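Local coordinates for putative methylthioribose-1-phosphate isomerase (PDB 6A34), which probably catalyses the isomerisation of 5-methylthioribose 1-phosphate to 5-methylthioribulose 1-phosphate in the methionine salvage pathway, at residues F232-G237 and A265-E270; T332-D337 and P343-N348; E83-G88 and E127-I132; P14-Y19 and A169-T174. One frame throughout, in Å; residues are numbered along the deposited sequence.

Three of the four contacts are apolar and contact 4 is polar. Contact 4, with its centre about 9 Å from the centre of the chain, is the most central: a threonine hydroxyl, two carbonyls and a water join the N-terminal region to a loop beside predicted substrate-binding residues. Contacts 1 and 2 both belong to the Rossmann-like sheet region; the first pairs two helices lying on strand 241-244, the second sets the C-terminal helix against strand 333-336. Contact 3, in the helical part, lies on the opposite side of the chain's centre from contact 1, with centres about 55 Å apart. All four are largely buried, and contact 1 adjoins the second subunit.

Contact 1 of 4, residues F232-G237 and A265-E270; sequences FVMQQG and AVLARE
The thioether of Met234 provides the whole of the close packing here, lying against the backbone-proximal part of Leu267 and the start of Ala268. Its SD sits 3.6 Å from Leu267 CB and 3.7 Å from Ala268 N, while the terminal CE comes within 3.7 Å of Leu267 CB. The side chains cross at about a right angle, and the closest approach is to CB, at the root of the leucine. A bend at chi3 (-142°) turns CE out of line with the rest of an otherwise stretched chain and lays it beside that CB. The nearest CA atoms, of Met234 and Ala268, are 7.3 Å apart, and the methionine side chain spans the gap. Helices 230-235 and 261-270 flank strand 241-244 in the parallel part of the mixed sheet of a Rossmann-like fold, and Ile242 of that strand packs against both Met234 and Ala268, closing the tight side from the sheet. The other side is looser and more polar. Gln235 and Glu270 are partly exposed and face the second subunit, where Gln235 NE2 donates to Val325 O of that chain. Arg269 pairs with Glu270 of the second subunit, and Glu270 with Arg269 of that subunit, in two intersubunit salt bridges. Beyond the methionine, helix 230-235 finishes in a Schellman motif, with Gly237 at positive phi and its N bonded to Met234 O at 3.0 Å.

Contact 2 of 4, residues T332-D337 and P343-N348; sequences TGIITD and PPFKRN
Pro343 opens the second segment by setting its ring against the carbonyl of Thr332, with CD 3.6 Å from Thr332 O. That proline is exposed, and a bound hexane-1,6-diol, probably from the crystallisation liquor, lies about 5 Å from its side chain. Its backbone N sits 3.6 Å above one face of the Phe345 ring, displaced toward the rim. A cis peptide bond leads into Pro344, which occupies the N-cap position of helix 345-354; its O accepts the first-turn bond from Asn348 N. Phe345 follows and carries the largest single share of the contact. With CG placed beside its backbone N (chi1 -65°), the ring reaches toward strand 333-336 and lays its CE1-CZ edge by the glycine backbone, CE1 lying 4.0 Å from Gly333 CA. Ile334 comes at a slant next to it, at the CD1-CE1 part of the ring: its CD1 is 4.0 Å from Phe345 CD1, and its CG1 is equally far from CE1. Further along the helix, Arg347 lays one guanidinium face over Pro344 CG, and Asn348 ND2 turns back to bond Trp342 O. On the strand, Ile335 instead packs on Tyr153 of helix 125-157. The arrangement is a beta-hairpin, strands 333-336 and 339-341, at the edge of the Rossmann-like sheet, followed, after a short proline-containing link, by the C-terminal helix, which packs back on strand 333-336.

Contact 3 of 4, residues E83-G88 and E127-I132; sequences EEFLDG and EIKRLI
Glu127 OE1, on the helix whose Ile128, Lys129 and Ile132 meet Phe85, takes an N-H from Arg130 NE at 3.0 Å and a weak second one from Arg130 NH2. Arg130 NH2 also bonds Glu127 OE2 at 3.1 Å, so the guanidinium grips the carboxylate side-on, NE and one NH reaching both oxygens on their syn sides. This salt bridge within one turn limits the rotation of the guanidinium, and it takes no part in the packing with 83-88. That packing is the work of Phe85. Its CG stands anti to the backbone N (chi1 173°), which sends the ring out into the space between the two helices. Ile132 meets it end-on at the edge, CD1 lying in the ring plane and 4.0 Å from CZ. Ile128 slides past in the opposite sense and brings CG2 to 4.1 Å from CE2. Near CE1, on the same side of the ring plane as Ile128 CG2, the extended chain of Lys129 passes obliquely, its CE 3.8 Å from Phe85 CE1, so the lysine meets the ring through its methylenes. The axes stay 12.2 Å apart at closest and run 25° from parallel, a spacing bridged by this single aromatic. Helix 59-76 adjoins the same ring through Tyr73 and Ala74, while Val117 of helix 104-119 packs on both Leu86 and Ile132, making the pair part of a bundle of helices.

Contact 4 of 4, residues P14-Y19 and A169-T174; sequences PRTVEY and AGSLAT
Thr16 is directed toward the short 3-10 turn 171-173, hydroxyl and methyl each set against backbone carbonyls. With OG1 beside the backbone N (chi1 -62°), the hydroxyl comes between two carbonyl oxygens, 2.7 Å from Ser171 O and 2.8 Å from Thr174 O. The methyl CG2 branches to another side and rests 3.4 Å from Thr174 O and 3.6 Å from Leu172 O. A water completes the surroundings of the hydroxyl, donating to Thr16 OG1 at 2.9 Å and to Pro14 O at 2.8 Å, and also touching Ser171 OG, which is bonded in addition to Leu177 N. Ser171 O, close to Thr16 OG1, also accepts the N-H of Thr174 at 3.1 Å. Backbone bonds tie Thr16, just before strand 17-20, to Ile27 of the small N-terminal sheet and to Val175 of the loop. Leu172, turned away from Thr16, packs on Ile27, its side chain about 4 Å from that of Arg57. This is a loop following strand 161-165 of a Rossmann-like sheet, held by the N-terminal segment 14-19 at the border of the predicted substrate pocket.

Contact 1 of 4, residues F232-G237 and A265-E270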
loop_
_atom_site.group_PDB
_atom_site.type_symbol
_atom_site.label_atom_id
_atom_site.label_comp_id
_atom_site.label_asym_id
_atom_site.label_seq_id
_atom_site.Cartn_x
_atom_site.Cartn_y
_atom_site.Cartn_z
ATOM N N PHE A 232 3.790 -9.907 -5.783
ATOM C CA PHE A 232 4.288 -11.127 -5.210
ATOM C C PHE A 232 3.311 -12.272 -5.494
ATOM O O PHE A 232 3.679 -13.339 -5.991
ATOM C CB PHE A 232 4.509 -10.961 -3.705
ATOM C CG PHE A 232 5.038 -12.221 -3.068
ATOM C CD1 PHE A 232 6.386 -12.533 -3.142
ATOM C CD2 PHE A 232 4.172 -13.126 -2.462
ATOM C CE1 PHE A 232 6.877 -13.689 -2.559
ATOM C CE2 PHE A 232 4.655 -14.305 -1.912
ATOM C CZ PHE A 232 6.012 -14.570 -1.944
ATOM N N VAL A 233 2.032 -12.050 -5.223
ATOM C CA VAL A 233 1.106 -13.128 -5.427
ATOM C C VAL A 233 1.000 -13.457 -6.918
ATOM O O VAL A 233 0.717 -14.611 -7.246
ATOM C CB VAL A 233 -0.255 -12.905 -4.752
ATOM C CG1 VAL A 233 -0.059 -12.676 -3.267
ATOM C CG2 VAL A 233 -1.070 -11.792 -5.360
ATOM N N MET A 234 1.225 -12.468 -7.789
ATOM C CA MET A 234 1.229 -12.708 -9.244
ATOM C C MET A 234 2.457 -13.552 -9.596
ATOM O O MET A 234 2.323 -14.554 -10.308
ATOM C CB MET A 234 1.281 -11.408 -10.064
ATOM C CG MET A 234 0.002 -10.568 -10.003
ATOM S SD MET A 234 0.076 -9.178 -11.159
ATOM C CE MET A 234 -0.737 -7.886 -10.218
ATOM N N GLN A 235 3.620 -13.124 -9.080
ATOM C CA GLN A 235 4.898 -13.787 -9.300
ATOM C C GLN A 235 4.847 -15.248 -8.847
ATOM O O GLN A 235 5.435 -16.080 -9.462
ATOM C CB GLN A 235 6.005 -13.090 -8.501
ATOM C CG GLN A 235 7.427 -13.574 -8.793
ATOM C CD GLN A 235 8.349 -13.170 -7.658
ATOM O OE1 GLN A 235 8.003 -13.290 -6.485
ATOM N NE2 GLN A 235 9.501 -12.611 -7.982
ATOM N N GLN A 236 4.161 -15.536 -7.739
ATOM C CA GLN A 236 4.177 -16.897 -7.201
ATOM C C GLN A 236 3.183 -17.771 -7.944
ATOM O O GLN A 236 3.077 -18.919 -7.593
ATOM C CB GLN A 236 3.831 -16.952 -5.715
ATOM C CG GLN A 236 4.830 -16.223 -4.841
ATOM C CD GLN A 236 6.183 -16.859 -4.983
ATOM O OE1 GLN A 236 7.134 -16.198 -5.415
ATOM N NE2 GLN A 236 6.257 -18.147 -4.656
ATOM N N GLY A 237 2.470 -17.247 -8.951
ATOM C CA GLY A 237 1.513 -18.104 -9.737
ATOM C C GLY A 237 0.127 -18.164 -9.080
ATOM O O GLY A 237 -0.733 -18.955 -9.490
ATOM N N ALA A 265 -1.795 -3.199 -13.810
ATOM C CA ALA A 265 -1.769 -3.393 -15.287
ATOM C C ALA A 265 -0.343 -3.794 -15.719
ATOM O O ALA A 265 -0.164 -4.746 -16.477
ATOM C CB ALA A 265 -2.237 -2.133 -15.991
ATOM N N VAL A 266 0.669 -3.108 -15.178
ATOM C CA VAL A 266 2.054 -3.358 -15.576
ATOM C C VAL A 266 2.478 -4.704 -15.004
ATOM O O VAL A 266 2.958 -5.536 -15.736
ATOM C CB VAL A 266 3.000 -2.217 -15.162
ATOM C CG1 VAL A 266 4.476 -2.577 -15.345
ATOM C CG2 VAL A 266 2.673 -0.960 -15.947
ATOM N N LEU A 267 2.140 -4.988 -13.750
ATOM C CA LEU A 267 2.497 -6.341 -13.229
ATOM C C LEU A 267 1.746 -7.467 -13.910
ATOM O O LEU A 267 2.345 -8.521 -14.136
ATOM C CB LEU A 267 2.276 -6.391 -11.736
ATOM C CG LEU A 267 3.204 -5.467 -10.966
ATOM C CD1 LEU A 267 2.510 -5.160 -9.652
ATOM C CD2 LEU A 267 4.551 -6.134 -10.769
ATOM N N ALA A 268 0.477 -7.264 -14.255
ATOM C CA ALA A 268 -0.273 -8.338 -14.944
ATOM C C ALA A 268 0.445 -8.739 -16.230
ATOM O O ALA A 268 0.644 -9.928 -16.539
ATOM C CB ALA A 268 -1.679 -7.905 -15.245
ATOM N N ARG A 269 0.845 -7.717 -16.970
ATOM C CA ARG A 269 1.487 -7.864 -18.262
ATOM C C ARG A 269 2.802 -8.632 -18.101
ATOM O O ARG A 269 3.072 -9.552 -18.858
ATOM C CB ARG A 269 1.696 -6.477 -18.877
ATOM C CG ARG A 269 2.046 -6.501 -20.359
ATOM C CD ARG A 269 3.391 -5.868 -20.634
ATOM N NE ARG A 269 3.292 -4.538 -21.233
ATOM C CZ ARG A 269 4.265 -3.629 -21.171
ATOM N NH1 ARG A 269 4.277 -2.578 -21.983
ATOM N NH2 ARG A 269 5.217 -3.774 -20.272
ATOM N N GLU A 270 3.613 -8.257 -17.108
ATOM C CA GLU A 270 4.859 -8.965 -16.843
ATOM C C GLU A 270 4.626 -10.481 -16.644
ATOM O O GLU A 270 5.501 -11.324 -16.999
ATOM C CB GLU A 270 5.533 -8.361 -15.610
ATOM C CG GLU A 270 6.818 -9.055 -15.203
ATOM C CD GLU A 270 7.862 -9.054 -16.301
ATOM O OE1 GLU A 270 8.139 -7.952 -16.861
ATOM O OE2 GLU A 270 8.365 -10.157 -16.610
#

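Contact 2 of 4, residues T332-D337 and P343-N348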
loop_
_atom_site.group_PDB
_atom_site.type_symbol
_atom_site.label_atom_id
_atom_site.label_comp_id
_atom_site.label_asym_id
_atom_site.label_seq_id
_atom_site.Cartn_x
_atom_site.Cartn_y
_atom_site.Cartn_z
ATOM N N THR A 332 -6.781 -6.677 -21.645
ATOM C CA THR A 332 -7.175 -7.840 -22.409
ATOM C C THR A 332 -8.561 -7.578 -23.022
ATOM O O THR A 332 -8.827 -7.966 -24.114
ATOM C CB THR A 332 -7.148 -9.092 -21.532
ATOM O OG1 THR A 332 -5.861 -9.211 -20.927
ATOM C CG2 THR A 332 -7.474 -10.338 -22.323
ATOM N N GLY A 333 -9.459 -6.974 -22.253
ATOM C CA GLY A 333 -10.780 -6.596 -22.717
ATOM C C GLY A 333 -11.471 -5.650 -21.756
ATOM O O GLY A 333 -11.008 -5.438 -20.623
ATOM N N ILE A 334 -12.572 -5.062 -22.219
ATOM C CA ILE A 334 -13.379 -4.191 -21.397
ATOM C C ILE A 334 -14.784 -4.804 -21.296
ATOM O O ILE A 334 -15.502 -4.899 -22.290
ATOM C CB ILE A 334 -13.447 -2.756 -21.950
ATOM C CG1 ILE A 334 -12.073 -2.101 -22.036
ATOM C CG2 ILE A 334 -14.415 -1.943 -21.119
ATOM C CD1 ILE A 334 -12.079 -0.701 -22.623
ATOM N N ILE A 335 -15.165 -5.178 -20.077
ATOM C CA ILE A 335 -16.433 -5.796 -19.821
ATOM C C ILE A 335 -17.441 -4.676 -19.572
ATOM O O ILE A 335 -17.251 -3.880 -18.661
ATOM C CB ILE A 335 -16.349 -6.778 -18.643
ATOM C CG1 ILE A 335 -15.232 -7.800 -18.825
ATOM C CG2 ILE A 335 -17.691 -7.466 -18.448
ATOM C CD1 ILE A 335 -14.743 -8.407 -17.542
ATOM N N THR A 336 -18.462 -4.596 -20.432
ATOM C CA THR A 336 -19.523 -3.606 -20.299
ATOM C C THR A 336 -20.874 -4.313 -20.153
ATOM O O THR A 336 -20.986 -5.524 -20.301
ATOM C CB THR A 336 -19.614 -2.638 -21.482
ATOM O OG1 THR A 336 -20.349 -3.279 -22.520
ATOM C CG2 THR A 336 -18.267 -2.156 -21.960
ATOM N N ASP A 337 -21.903 -3.511 -19.874
ATOM C CA ASP A 337 -23.269 -4.019 -19.685
ATOM C C ASP A 337 -23.886 -4.343 -21.052
ATOM O O ASP A 337 -25.013 -4.812 -21.078
ATOM C CB ASP A 337 -24.135 -3.010 -18.934
ATOM C CG ASP A 337 -24.298 -1.697 -19.681
ATOM O OD1 ASP A 337 -23.265 -1.028 -19.949
ATOM O OD2 ASP A 337 -25.457 -1.354 -19.993
ATOM N N PRO A 343 -9.609 -5.631 -28.203
ATOM C CA PRO A 343 -8.774 -4.745 -29.018
ATOM C C PRO A 343 -9.138 -4.959 -30.491
ATOM O O PRO A 343 -9.536 -6.046 -30.847
ATOM C CB PRO A 343 -7.328 -5.162 -28.733
ATOM C CG PRO A 343 -7.405 -6.143 -27.563
ATOM C CD PRO A 343 -8.832 -6.639 -27.476
ATOM N N PRO A 344 -9.040 -3.939 -31.347
ATOM C CA PRO A 344 -8.567 -2.596 -31.037
ATOM C C PRO A 344 -9.721 -1.793 -30.434
ATOM O O PRO A 344 -10.824 -1.805 -30.989
ATOM C CB PRO A 344 -8.082 -2.024 -32.375
ATOM C CG PRO A 344 -8.815 -2.865 -33.414
ATOM C CD PRO A 344 -9.019 -4.228 -32.783
ATOM N N PHE A 345 -9.474 -1.164 -29.276
ATOM C CA PHE A 345 -10.547 -0.610 -28.458
ATOM C C PHE A 345 -11.195 0.596 -29.138
ATOM O O PHE A 345 -12.409 0.754 -29.044
ATOM C CB PHE A 345 -10.074 -0.261 -27.044
ATOM C CG PHE A 345 -9.661 -1.479 -26.263
ATOM C CD1 PHE A 345 -10.582 -2.448 -25.943
ATOM C CD2 PHE A 345 -8.336 -1.697 -25.944
ATOM C CE1 PHE A 345 -10.190 -3.597 -25.290
ATOM C CE2 PHE A 345 -7.945 -2.842 -25.286
ATOM C CZ PHE A 345 -8.873 -3.790 -24.962
ATOM N N LYS A 346 -10.385 1.445 -29.770
ATOM C CA LYS A 346 -10.879 2.672 -30.404
ATOM C C LYS A 346 -12.061 2.320 -31.327
ATOM O O LYS A 346 -13.191 2.802 -31.127
ATOM C CB LYS A 346 -9.716 3.357 -31.127
ATOM C CG LYS A 346 -10.021 4.715 -31.734
ATOM C CD LYS A 346 -8.760 5.438 -32.225
ATOM C CE LYS A 346 -9.036 6.780 -32.884
ATOM N NZ LYS A 346 -9.954 7.623 -32.076
ATOM N N ARG A 347 -11.789 1.417 -32.275
ATOM C CA ARG A 347 -12.721 0.971 -33.287
ATOM C C ARG A 347 -13.906 0.248 -32.650
ATOM O O ARG A 347 -15.034 0.506 -33.021
ATOM C CB ARG A 347 -11.989 0.026 -34.245
ATOM C CG ARG A 347 -12.852 -0.586 -35.337
ATOM C CD ARG A 347 -12.013 -1.317 -36.371
ATOM N NE ARG A 347 -11.951 -2.735 -36.085
ATOM C CZ ARG A 347 -10.882 -3.507 -36.277
ATOM N NH1 ARG A 347 -9.780 -3.021 -36.840
ATOM N NH2 ARG A 347 -10.914 -4.757 -35.834
ATOM N N ASN A 348 -13.635 -0.683 -31.723
ATOM C CA ASN A 348 -14.703 -1.518 -31.171
ATOM C C ASN A 348 -15.563 -0.728 -30.191
ATOM O O ASN A 348 -16.739 -1.060 -30.070
ATOM C CB ASN A 348 -14.210 -2.842 -30.593
ATOM C CG ASN A 348 -13.761 -3.770 -31.700
ATOM O OD1 ASN A 348 -14.403 -3.810 -32.742
ATOM N ND2 ASN A 348 -12.636 -4.448 -31.523
#

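Contact 3 of 4, residues E83-G88 and E127-I132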
loop_
_atom_site.group_PDB
_atom_site.type_symbol
_atom_site.label_atom_id
_atom_site.label_comp_id
_atom_site.label_asym_id
_atom_site.label_seq_id
_atom_site.Cartn_x
_atom_site.Cartn_y
_atom_site.Cartn_z
ATOM N N GLU A 83 -48.477 24.987 -8.556
ATOM C CA GLU A 83 -47.457 26.054 -8.482
ATOM C C GLU A 83 -46.594 25.853 -7.227
ATOM O O GLU A 83 -45.385 25.774 -7.324
ATOM C CB GLU A 83 -48.079 27.459 -8.502
ATOM C CG GLU A 83 -47.054 28.589 -8.611
ATOM C CD GLU A 83 -47.597 30.010 -8.791
ATOM O OE1 GLU A 83 -47.335 30.615 -9.860
ATOM O OE2 GLU A 83 -48.261 30.531 -7.857
ATOM N N GLU A 84 -47.219 25.777 -6.046
ATOM C CA GLU A 84 -46.491 25.483 -4.785
ATOM C C GLU A 84 -45.617 24.227 -4.932
ATOM O O GLU A 84 -44.512 24.193 -4.405
ATOM C CB GLU A 84 -47.435 25.200 -3.617
ATOM C CG GLU A 84 -47.986 26.431 -2.937
ATOM C CD GLU A 84 -49.006 26.124 -1.852
ATOM O OE1 GLU A 84 -49.873 26.983 -1.640
ATOM O OE2 GLU A 84 -48.936 25.025 -1.230
ATOM N N PHE A 85 -46.131 23.199 -5.628
ATOM C CA PHE A 85 -45.487 21.918 -5.632
ATOM C C PHE A 85 -44.191 22.018 -6.440
ATOM O O PHE A 85 -43.156 21.542 -5.992
ATOM C CB PHE A 85 -46.392 20.814 -6.185
ATOM C CG PHE A 85 -45.657 19.511 -6.333
ATOM C CD1 PHE A 85 -45.413 18.715 -5.227
ATOM C CD2 PHE A 85 -45.104 19.141 -7.547
ATOM C CE1 PHE A 85 -44.707 17.528 -5.354
ATOM C CE2 PHE A 85 -44.392 17.963 -7.669
ATOM C CZ PHE A 85 -44.191 17.157 -6.575
ATOM N N LEU A 86 -44.304 22.631 -7.625
ATOM C CA LEU A 86 -43.202 22.842 -8.525
ATOM C C LEU A 86 -42.156 23.766 -7.891
ATOM O O LEU A 86 -40.979 23.526 -8.077
ATOM C CB LEU A 86 -43.708 23.411 -9.852
ATOM C CG LEU A 86 -44.484 22.422 -10.716
ATOM C CD1 LEU A 86 -44.902 23.059 -12.049
ATOM C CD2 LEU A 86 -43.675 21.142 -10.924
ATOM N N ASP A 87 -42.588 24.801 -7.165
ATOM C CA ASP A 87 -41.661 25.686 -6.458
ATOM C C ASP A 87 -40.867 24.839 -5.469
ATOM O O ASP A 87 -39.654 24.925 -5.441
ATOM C CB ASP A 87 -42.339 26.866 -5.744
ATOM C CG ASP A 87 -42.886 27.947 -6.682
ATOM O OD1 ASP A 87 -42.737 27.799 -7.929
ATOM O OD2 ASP A 87 -43.486 28.924 -6.162
ATOM N N GLY A 88 -41.578 24.031 -4.674
ATOM C CA GLY A 88 -40.957 23.129 -3.692
ATOM C C GLY A 88 -40.030 22.128 -4.360
ATOM O O GLY A 88 -38.950 21.840 -3.854
ATOM N N GLU A 127 -50.215 13.113 -11.546
ATOM C CA GLU A 127 -49.500 12.448 -12.626
ATOM C C GLU A 127 -48.029 12.891 -12.613
ATOM O O GLU A 127 -47.170 12.100 -12.942
ATOM C CB GLU A 127 -50.164 12.724 -13.976
ATOM C CG GLU A 127 -49.370 12.296 -15.207
ATOM C CD GLU A 127 -49.075 10.819 -15.436
ATOM O OE1 GLU A 127 -49.614 9.988 -14.728
ATOM O OE2 GLU A 127 -48.303 10.507 -16.353
ATOM N N ILE A 128 -47.755 14.147 -12.259
ATOM C CA ILE A 128 -46.375 14.635 -12.107
ATOM C C ILE A 128 -45.692 13.876 -10.958
ATOM O O ILE A 128 -44.588 13.348 -11.106
ATOM C CB ILE A 128 -46.337 16.156 -11.882
ATOM C CG1 ILE A 128 -46.861 16.924 -13.097
ATOM C CG2 ILE A 128 -44.939 16.612 -11.482
ATOM C CD1 ILE A 128 -47.164 18.384 -12.808
ATOM N N LYS A 129 -46.365 13.844 -9.807
ATOM C CA LYS A 129 -45.937 13.033 -8.675
ATOM C C LYS A 129 -45.638 11.603 -9.135
ATOM O O LYS A 129 -44.556 11.070 -8.828
ATOM C CB LYS A 129 -46.984 13.052 -7.560
ATOM C CG LYS A 129 -47.157 14.407 -6.877
ATOM C CD LYS A 129 -47.996 14.366 -5.601
ATOM C CE LYS A 129 -47.985 15.687 -4.847
ATOM N NZ LYS A 129 -49.113 15.835 -3.896
ATOM N N ARG A 130 -46.591 10.982 -9.838
ATOM C CA ARG A 130 -46.442 9.582 -10.222
ATOM C C ARG A 130 -45.161 9.407 -11.049
ATOM O O ARG A 130 -44.442 8.432 -10.877
ATOM C CB ARG A 130 -47.622 9.068 -11.058
ATOM C CG ARG A 130 -47.664 7.552 -11.221
ATOM C CD ARG A 130 -48.712 7.043 -12.207
ATOM N NE ARG A 130 -48.457 7.521 -13.554
ATOM C CZ ARG A 130 -47.489 7.079 -14.359
ATOM N NH1 ARG A 130 -46.753 6.034 -14.006
ATOM N NH2 ARG A 130 -47.269 7.688 -15.514
ATOM N N LEU A 131 -44.939 10.347 -11.968
ATOM C CA LEU A 131 -43.863 10.319 -12.916
ATOM C C LEU A 131 -42.504 10.439 -12.201
ATOM O O LEU A 131 -41.570 9.708 -12.536
ATOM C CB LEU A 131 -44.052 11.459 -13.912
ATOM C CG LEU A 131 -45.031 11.175 -15.046
ATOM C CD1 LEU A 131 -45.359 12.460 -15.780
ATOM C CD2 LEU A 131 -44.496 10.123 -15.996
ATOM N N ILE A 132 -42.412 11.360 -11.240
ATOM C CA ILE A 132 -41.194 11.580 -10.496
ATOM C C ILE A 132 -40.789 10.291 -9.789
ATOM O O ILE A 132 -39.636 9.919 -9.828
ATOM C CB ILE A 132 -41.376 12.698 -9.459
ATOM C CG1 ILE A 132 -41.490 14.069 -10.120
ATOM C CG2 ILE A 132 -40.264 12.656 -8.418
ATOM C CD1 ILE A 132 -42.014 15.124 -9.183
#

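Contact 4 of 4, residues P14-Y19 and A169-T174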
loop_
_atom_site.group_PDB
_atom_site.type_symbol
_atom_site.label_atom_id
_atom_site.label_comp_id
_atom_site.label_asym_id
_atom_site.label_seq_id
_atom_site.Cartn_x
_atom_site.Cartn_y
_atom_site.Cartn_z
ATOM N N PRO A 14 -28.996 -6.102 1.130
ATOM C CA PRO A 14 -30.011 -5.225 0.554
ATOM C C PRO A 14 -29.348 -4.255 -0.428
ATOM O O PRO A 14 -28.108 -4.125 -0.443
ATOM C CB PRO A 14 -30.506 -4.398 1.747
ATOM C CG PRO A 14 -29.259 -4.288 2.602
ATOM C CD PRO A 14 -28.578 -5.640 2.461
ATOM N N ARG A 15 -30.179 -3.578 -1.223
ATOM C CA ARG A 15 -29.730 -2.506 -2.056
ATOM C C ARG A 15 -29.011 -1.481 -1.168
ATOM O O ARG A 15 -29.331 -1.314 0.001
ATOM C CB ARG A 15 -30.896 -1.951 -2.878
ATOM C CG ARG A 15 -31.086 -2.689 -4.192
ATOM C CD ARG A 15 -32.455 -2.892 -4.795
ATOM N NE ARG A 15 -32.671 -1.893 -5.805
ATOM C CZ ARG A 15 -33.347 -1.988 -6.953
ATOM N NH1 ARG A 15 -33.743 -0.859 -7.492
ATOM N NH2 ARG A 15 -33.582 -3.117 -7.594
ATOM N N THR A 16 -27.976 -0.877 -1.747
ATOM C CA THR A 16 -27.156 0.162 -1.135
ATOM C C THR A 16 -28.029 1.364 -0.771
ATOM O O THR A 16 -27.785 2.027 0.215
ATOM C CB THR A 16 -26.033 0.580 -2.098
ATOM O OG1 THR A 16 -25.219 -0.573 -2.322
ATOM C CG2 THR A 16 -25.211 1.743 -1.597
ATOM N N VAL A 17 -29.008 1.631 -1.629
ATOM C CA VAL A 17 -30.010 2.664 -1.488
ATOM C C VAL A 17 -31.323 2.057 -1.991
ATOM O O VAL A 17 -31.326 1.472 -3.108
ATOM C CB VAL A 17 -29.675 3.927 -2.310
ATOM C CG1 VAL A 17 -30.662 5.051 -2.053
ATOM C CG2 VAL A 17 -28.266 4.426 -2.071
ATOM N N GLU A 18 -32.404 2.260 -1.218
ATOM C CA GLU A 18 -33.774 1.734 -1.493
ATOM C C GLU A 18 -34.799 2.840 -1.149
ATOM O O GLU A 18 -34.556 3.707 -0.271
ATOM C CB GLU A 18 -34.018 0.482 -0.641
ATOM C CG GLU A 18 -34.634 -0.714 -1.348
ATOM C CD GLU A 18 -34.465 -1.979 -0.504
ATOM O OE1 GLU A 18 -34.797 -1.900 0.702
ATOM O OE2 GLU A 18 -33.918 -3.015 -1.010
ATOM N N TYR A 19 -35.938 2.838 -1.851
ATOM C CA TYR A 19 -37.058 3.739 -1.521
ATOM C C TYR A 19 -38.318 2.907 -1.286
ATOM O O TYR A 19 -38.707 2.136 -2.154
ATOM C CB TYR A 19 -37.288 4.777 -2.615
ATOM C CG TYR A 19 -38.355 5.788 -2.294
ATOM C CD1 TYR A 19 -38.153 6.738 -1.308
ATOM C CD2 TYR A 19 -39.558 5.811 -2.980
ATOM C CE1 TYR A 19 -39.126 7.662 -0.987
ATOM C CE2 TYR A 19 -40.532 6.757 -2.697
ATOM C CZ TYR A 19 -40.315 7.682 -1.695
ATOM O OH TYR A 19 -41.259 8.612 -1.394
ATOM N N ALA A 169 -15.574 -1.946 -6.034
ATOM C CA ALA A 169 -16.437 -1.875 -7.174
ATOM C C ALA A 169 -17.496 -2.962 -7.011
ATOM O O ALA A 169 -17.936 -3.578 -7.986
ATOM C CB ALA A 169 -15.650 -2.041 -8.447
ATOM N N GLY A 170 -17.909 -3.132 -5.749
ATOM C CA GLY A 170 -18.907 -4.101 -5.305
ATOM C C GLY A 170 -20.289 -3.471 -5.162
ATOM O O GLY A 170 -20.555 -2.384 -5.684
ATOM N N SER A 171 -21.153 -4.166 -4.421
ATOM C CA SER A 171 -22.521 -3.801 -4.239
ATOM C C SER A 171 -22.594 -2.428 -3.580
ATOM O O SER A 171 -23.377 -1.622 -3.961
ATOM C CB SER A 171 -23.222 -4.841 -3.444
ATOM O OG SER A 171 -24.616 -4.644 -3.456
ATOM N N LEU A 172 -21.680 -2.150 -2.650
ATOM C CA LEU A 172 -21.675 -0.866 -1.940
ATOM C C LEU A 172 -21.361 0.321 -2.868
ATOM O O LEU A 172 -21.695 1.447 -2.529
ATOM C CB LEU A 172 -20.648 -0.945 -0.813
ATOM C CG LEU A 172 -20.920 -2.013 0.239
ATOM C CD1 LEU A 172 -19.733 -2.117 1.180
ATOM C CD2 LEU A 172 -22.194 -1.704 1.010
ATOM N N ALA A 173 -20.691 0.087 -4.006
ATOM C CA ALA A 173 -20.310 1.189 -4.940
ATOM C C ALA A 173 -21.408 1.449 -5.992
ATOM O O ALA A 173 -21.254 2.291 -6.882
ATOM C CB ALA A 173 -19.005 0.844 -5.633
ATOM N N THR A 174 -22.491 0.679 -5.917
ATOM C CA THR A 174 -23.590 0.746 -6.841
ATOM C C THR A 174 -24.907 0.648 -6.058
ATOM O O THR A 174 -24.914 0.571 -4.821
ATOM C CB THR A 174 -23.463 -0.397 -7.850
ATOM O OG1 THR A 174 -23.645 -1.637 -7.161
ATOM C CG2 THR A 174 -22.113 -0.398 -8.529
HETATM O O HOH W 1 -25.630 -3.366 -1.546
#